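Local structure of flavin reductase domain protein (Arthrobacter sp., 2QCK) at residues Ala22-Ile27 / Thr39-Ala44; Ile26-Tyr31 / Gly74-Gly79. The protein probably binds FMN and is likely to act as an oxidoreductase that reduces flavin. One frame throughout, in Å; residues are numbered along the deposited sequence.

Interaction 1 of 2, residues Ala22-Ile27 / Thr39-Ala44; sequences AGVAII and TATSVA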
# COMPACT_ATOMS: atom_id res chain seq x y z
N ALA A 22 -5.10 0.76 -5.60
CA ALA A 22 -4.28 -0.17 -4.85
C ALA A 22 -4.26 -1.54 -5.52
O ALA A 22 -5.20 -1.89 -6.21
CB ALA A 22 -4.84 -0.29 -3.43
N GLY A 23 -3.19 -2.29 -5.34
CA GLY A 23 -3.17 -3.67 -5.75
C GLY A 23 -3.88 -4.54 -4.76
O GLY A 23 -4.02 -4.16 -3.62
N VAL A 24 -4.26 -5.75 -5.17
CA VAL A 24 -5.09 -6.62 -4.33
C VAL A 24 -4.28 -7.88 -4.03
O VAL A 24 -3.76 -8.50 -4.95
CB VAL A 24 -6.45 -6.95 -5.03
CG1 VAL A 24 -7.37 -7.80 -4.11
CG2 VAL A 24 -7.15 -5.64 -5.45
N ALA A 25 -4.13 -8.19 -2.73
CA ALA A 25 -3.51 -9.42 -2.25
C ALA A 25 -4.50 -10.13 -1.31
O ALA A 25 -5.49 -9.54 -0.94
CB ALA A 25 -2.17 -9.11 -1.51
N ILE A 26 -4.24 -11.39 -0.95
CA ILE A 26 -4.98 -12.09 0.10
C ILE A 26 -4.03 -12.66 1.15
O ILE A 26 -2.97 -13.27 0.81
CB ILE A 26 -5.91 -13.24 -0.41
CG1 ILE A 26 -6.98 -12.69 -1.36
CG2 ILE A 26 -6.51 -13.90 0.82
CD1 ILE A 26 -7.63 -13.70 -2.30
N ILE A 27 -4.37 -12.43 2.41
CA ILE A 27 -3.57 -12.90 3.57
C ILE A 27 -4.28 -14.11 4.11
O ILE A 27 -5.49 -14.08 4.22
CB ILE A 27 -3.49 -11.83 4.68
CG1 ILE A 27 -2.74 -10.62 4.16
CG2 ILE A 27 -2.80 -12.39 5.98
CD1 ILE A 27 -1.24 -10.79 4.14
N THR A 39 -8.99 -10.51 1.95
CA THR A 39 -8.50 -9.67 0.87
C THR A 39 -7.97 -8.43 1.52
O THR A 39 -8.55 -7.95 2.46
CB THR A 39 -9.67 -9.38 -0.14
OG1 THR A 39 -10.05 -10.61 -0.73
CG2 THR A 39 -9.32 -8.38 -1.29
N ALA A 40 -6.91 -7.85 0.95
CA ALA A 40 -6.22 -6.72 1.51
C ALA A 40 -5.70 -5.82 0.38
O ALA A 40 -5.22 -6.28 -0.64
CB ALA A 40 -5.05 -7.18 2.36
N THR A 41 -5.86 -4.53 0.56
CA THR A 41 -5.28 -3.55 -0.36
C THR A 41 -4.09 -2.78 0.22
O THR A 41 -3.58 -1.86 -0.43
CB THR A 41 -6.35 -2.55 -0.82
OG1 THR A 41 -7.09 -2.11 0.33
CG2 THR A 41 -7.35 -3.21 -1.80
N SER A 42 -3.60 -3.14 1.39
CA SER A 42 -2.52 -2.35 2.03
C SER A 42 -1.15 -3.01 2.06
O SER A 42 -0.21 -2.49 2.67
CB SER A 42 -2.93 -1.96 3.44
OG SER A 42 -3.25 -3.09 4.24
N VAL A 43 -1.02 -4.14 1.41
CA VAL A 43 0.19 -4.90 1.49
C VAL A 43 1.23 -4.05 0.76
O VAL A 43 0.92 -3.57 -0.32
CB VAL A 43 0.05 -6.29 0.82
CG1 VAL A 43 1.39 -6.93 0.64
CG2 VAL A 43 -0.89 -7.23 1.66
N ALA A 44 2.40 -3.86 1.36
CA ALA A 44 3.50 -3.02 0.79
C ALA A 44 4.79 -3.65 1.20
O ALA A 44 4.93 -4.16 2.31
CB ALA A 44 3.46 -1.63 1.32
O HOH W 1 -2.62 -5.18 -0.99

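Interaction 2 of 2, residues Ile26-Tyr31 / Gly74-Gly79; sequences IITVNY and GVHMLG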
# COMPACT_ATOMS: atom_id res chain seq x y z
N ILE A 26 -4.24 -11.39 -0.95
CA ILE A 26 -4.98 -12.09 0.10
C ILE A 26 -4.03 -12.66 1.15
O ILE A 26 -2.97 -13.27 0.81
CB ILE A 26 -5.91 -13.24 -0.41
CG1 ILE A 26 -6.98 -12.69 -1.36
CG2 ILE A 26 -6.51 -13.90 0.82
CD1 ILE A 26 -7.63 -13.70 -2.30
N ILE A 27 -4.37 -12.43 2.41
CA ILE A 27 -3.57 -12.90 3.57
C ILE A 27 -4.28 -14.11 4.11
O ILE A 27 -5.49 -14.08 4.22
CB ILE A 27 -3.49 -11.83 4.68
CG1 ILE A 27 -2.74 -10.62 4.16
CG2 ILE A 27 -2.80 -12.39 5.98
CD1 ILE A 27 -1.24 -10.79 4.14
N THR A 28 -3.52 -15.14 4.45
CA THR A 28 -4.10 -16.39 5.01
C THR A 28 -3.39 -16.70 6.32
O THR A 28 -2.23 -16.34 6.49
CB THR A 28 -3.95 -17.53 4.06
OG1 THR A 28 -2.53 -17.69 3.73
CG2 THR A 28 -4.85 -17.28 2.83
N VAL A 29 -4.10 -17.27 7.29
CA VAL A 29 -3.49 -17.68 8.53
C VAL A 29 -4.24 -18.89 9.01
O VAL A 29 -5.44 -19.03 8.76
CB VAL A 29 -3.50 -16.57 9.56
CG1 VAL A 29 -4.91 -16.05 9.81
CG2 VAL A 29 -2.82 -17.03 10.86
N ASN A 30 -3.51 -19.79 9.63
CA ASN A 30 -4.07 -21.01 10.25
C ASN A 30 -4.05 -20.86 11.77
O ASN A 30 -3.00 -21.02 12.45
CB ASN A 30 -3.22 -22.20 9.79
CG ASN A 30 -3.80 -23.54 10.20
OD1 ASN A 30 -4.69 -23.63 11.05
ND2 ASN A 30 -3.29 -24.59 9.59
N TYR A 31 -5.22 -20.56 12.32
CA TYR A 31 -5.38 -20.33 13.73
C TYR A 31 -5.75 -21.63 14.41
O TYR A 31 -6.92 -22.02 14.44
CB TYR A 31 -6.46 -19.29 13.95
CG TYR A 31 -6.60 -18.77 15.35
CD1 TYR A 31 -5.54 -18.81 16.27
CD2 TYR A 31 -7.79 -18.20 15.75
CE1 TYR A 31 -5.71 -18.33 17.55
CE2 TYR A 31 -7.96 -17.69 17.00
CZ TYR A 31 -6.93 -17.75 17.91
OH TYR A 31 -7.15 -17.23 19.17
N GLY A 74 0.45 -16.29 5.17
CA GLY A 74 0.73 -16.23 3.74
C GLY A 74 0.20 -14.95 3.13
O GLY A 74 -0.83 -14.45 3.55
N VAL A 75 0.90 -14.42 2.15
CA VAL A 75 0.33 -13.39 1.30
C VAL A 75 0.31 -13.83 -0.17
O VAL A 75 1.27 -14.42 -0.67
CB VAL A 75 1.06 -11.98 1.48
CG1 VAL A 75 2.46 -12.01 1.01
CG2 VAL A 75 0.26 -10.88 0.78
N HIS A 76 -0.81 -13.55 -0.84
CA HIS A 76 -1.02 -13.95 -2.25
C HIS A 76 -1.25 -12.76 -3.13
O HIS A 76 -2.15 -11.98 -2.88
CB HIS A 76 -2.20 -14.87 -2.38
CG HIS A 76 -2.07 -16.10 -1.54
ND1 HIS A 76 -2.21 -16.07 -0.17
CD2 HIS A 76 -1.83 -17.38 -1.88
CE1 HIS A 76 -2.07 -17.29 0.30
NE2 HIS A 76 -1.83 -18.11 -0.71
N MSE A 77 -0.42 -12.61 -4.14
CA MSE A 77 -0.61 -11.57 -5.17
C MSE A 77 -1.56 -12.16 -6.20
O MSE A 77 -1.49 -13.35 -6.52
CB MSE A 77 0.71 -11.23 -5.84
CG MSE A 77 1.55 -10.28 -5.02
SE MSE A 77 2.20 -11.00 -3.30
CE MSE A 77 3.32 -9.41 -2.80
N LEU A 78 -2.46 -11.31 -6.68
CA LEU A 78 -3.59 -11.70 -7.50
C LEU A 78 -3.45 -11.13 -8.90
O LEU A 78 -2.95 -10.02 -9.09
CB LEU A 78 -4.89 -11.18 -6.85
CG LEU A 78 -5.23 -11.74 -5.47
CD1 LEU A 78 -6.67 -11.45 -5.09
CD2 LEU A 78 -4.99 -13.25 -5.39
N GLY A 79 -3.88 -11.90 -9.88
CA GLY A 79 -4.09 -11.35 -11.21
C GLY A 79 -5.56 -11.21 -11.55
O GLY A 79 -6.43 -11.51 -10.76

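Interaction 1 of 2, residues Ala22-Ile27 / Thr39-Ala44
Ala25 and Ala40 pair at the open end of the antiparallel beta hairpin formed by strands 22-31 and 34-40, part of the sheet of the flavin reductase-like domain. They exchange two backbone hydrogen bonds: Ala25 N to Ala40 O at 3.0 Å, almost straight at 176°, and Ala40 N back to Ala25 O. Ile26 and Thr39 follow as a non-hydrogen-bonded pair, with Ile26 CG1 3.8 Å from Thr39 OG1. On the same side of the hairpin the methyls Val24 CG1 and Thr39 CG2 press together at 3.5 Å, a tight fit. Thr39 turns CG2 to Val24 because that methyl lies opposite its own backbone N while OG1 sits beside it (chi1 -65°); the hydroxyl is hydrogen-bonded to the carbonyl of Ala86. Beyond Ala40 the second segment leaves the strand and bends round, which brings Val43 CG2 over Ala25 CB at 3.9 Å, on the face where the two alanine methyls lie. Ala22 CB meets Thr41 CB at the outer end. His20 of the second subunit packs on Ala25 and hydrogen-bonds to Val43 O, so this bend borders the dimer interface. A water bridges the bend: it donates to Gly23 O and to Ala40 O, the latter at 2.8 Å, and accepts from Val43 N at 3.1 Å.

Interaction 2 of 2, residues Ile26-Tyr31 / Gly74-Gly79
Ile26, His76 and Gly74 bury the most surface where strand 22-31 runs antiparallel to strand 72-77, the short segments lying at 154° to each other. Ile26 and His76 form a hydrogen-bonded pair, and the imidazole adds a bond of its own. Ile26 O accepts from His76 N at 2.7 Å and again from His76 ND1 at 3.1 Å, so backbone and side chain of one residue grip a single carbonyl. The ring reaches it by leaning back beside its own backbone N (chi1 -58°); the oxygen then lies in the ring plane, although ND1 stands well above the plane of the carbonyl. Farther along the same ring edge, His76 CE1 is 3.5 Å from Thr28 OG1, whose hydroxyl is hydrogen-bonded to Pro109 O. A leucine in place of His76 would probably leave Ile26 O with only the backbone donor of this pair and remove the CE1 edge that lies against Thr28. Gly74 pairs with Thr28 through Thr28 N to Gly74 O, 2.9 Å, and Gly74 N to Thr28 O, 3.0 Å. With no side chain at Gly74, Thr28 OG1 comes within 3.6 Å of Gly74 CA, where a CB would collide with it. The far end of Ile26 is met by Leu78: their CD1 methyls touch at 3.7 Å, the two side chains crossing nearly at a right angle. On the other face Ile27 CD1 rests on Val75 CG2, also at 3.7 Å. In the sheet, strand 22-31 lies between 34-40 and 72-77, and 72-77 pairs in turn with 116-127; Ile110 and Leu111 of strand 109-111 pack on His76, while helix 64-69 touches the far end of strand 22-31 through Val29 and Tyr31.

Both contacts use strand 22-31 and share Ile26 and Ile27, but they lie on its two edges: interaction 1 joins it to strand 34-40, close in sequence, interaction 2 to the distant strand 72-77. Every residue that touches in interaction 2 is buried, while interaction 1, though mostly buried, reaches an exposed Thr41 and the second subunit. Their chemistry differs too. Interaction 1 has a single hydrogen-bonded pair, formed by two alanines, and a water bridging the bend; interaction 2 has two such pairs reinforced by an imidazole. Their centres are 9 Å apart and they meet on one face, where Val75 CG2 packs against both Ala25 CB, at 3.8 Å, and Val43 CG2, at 3.9 Å.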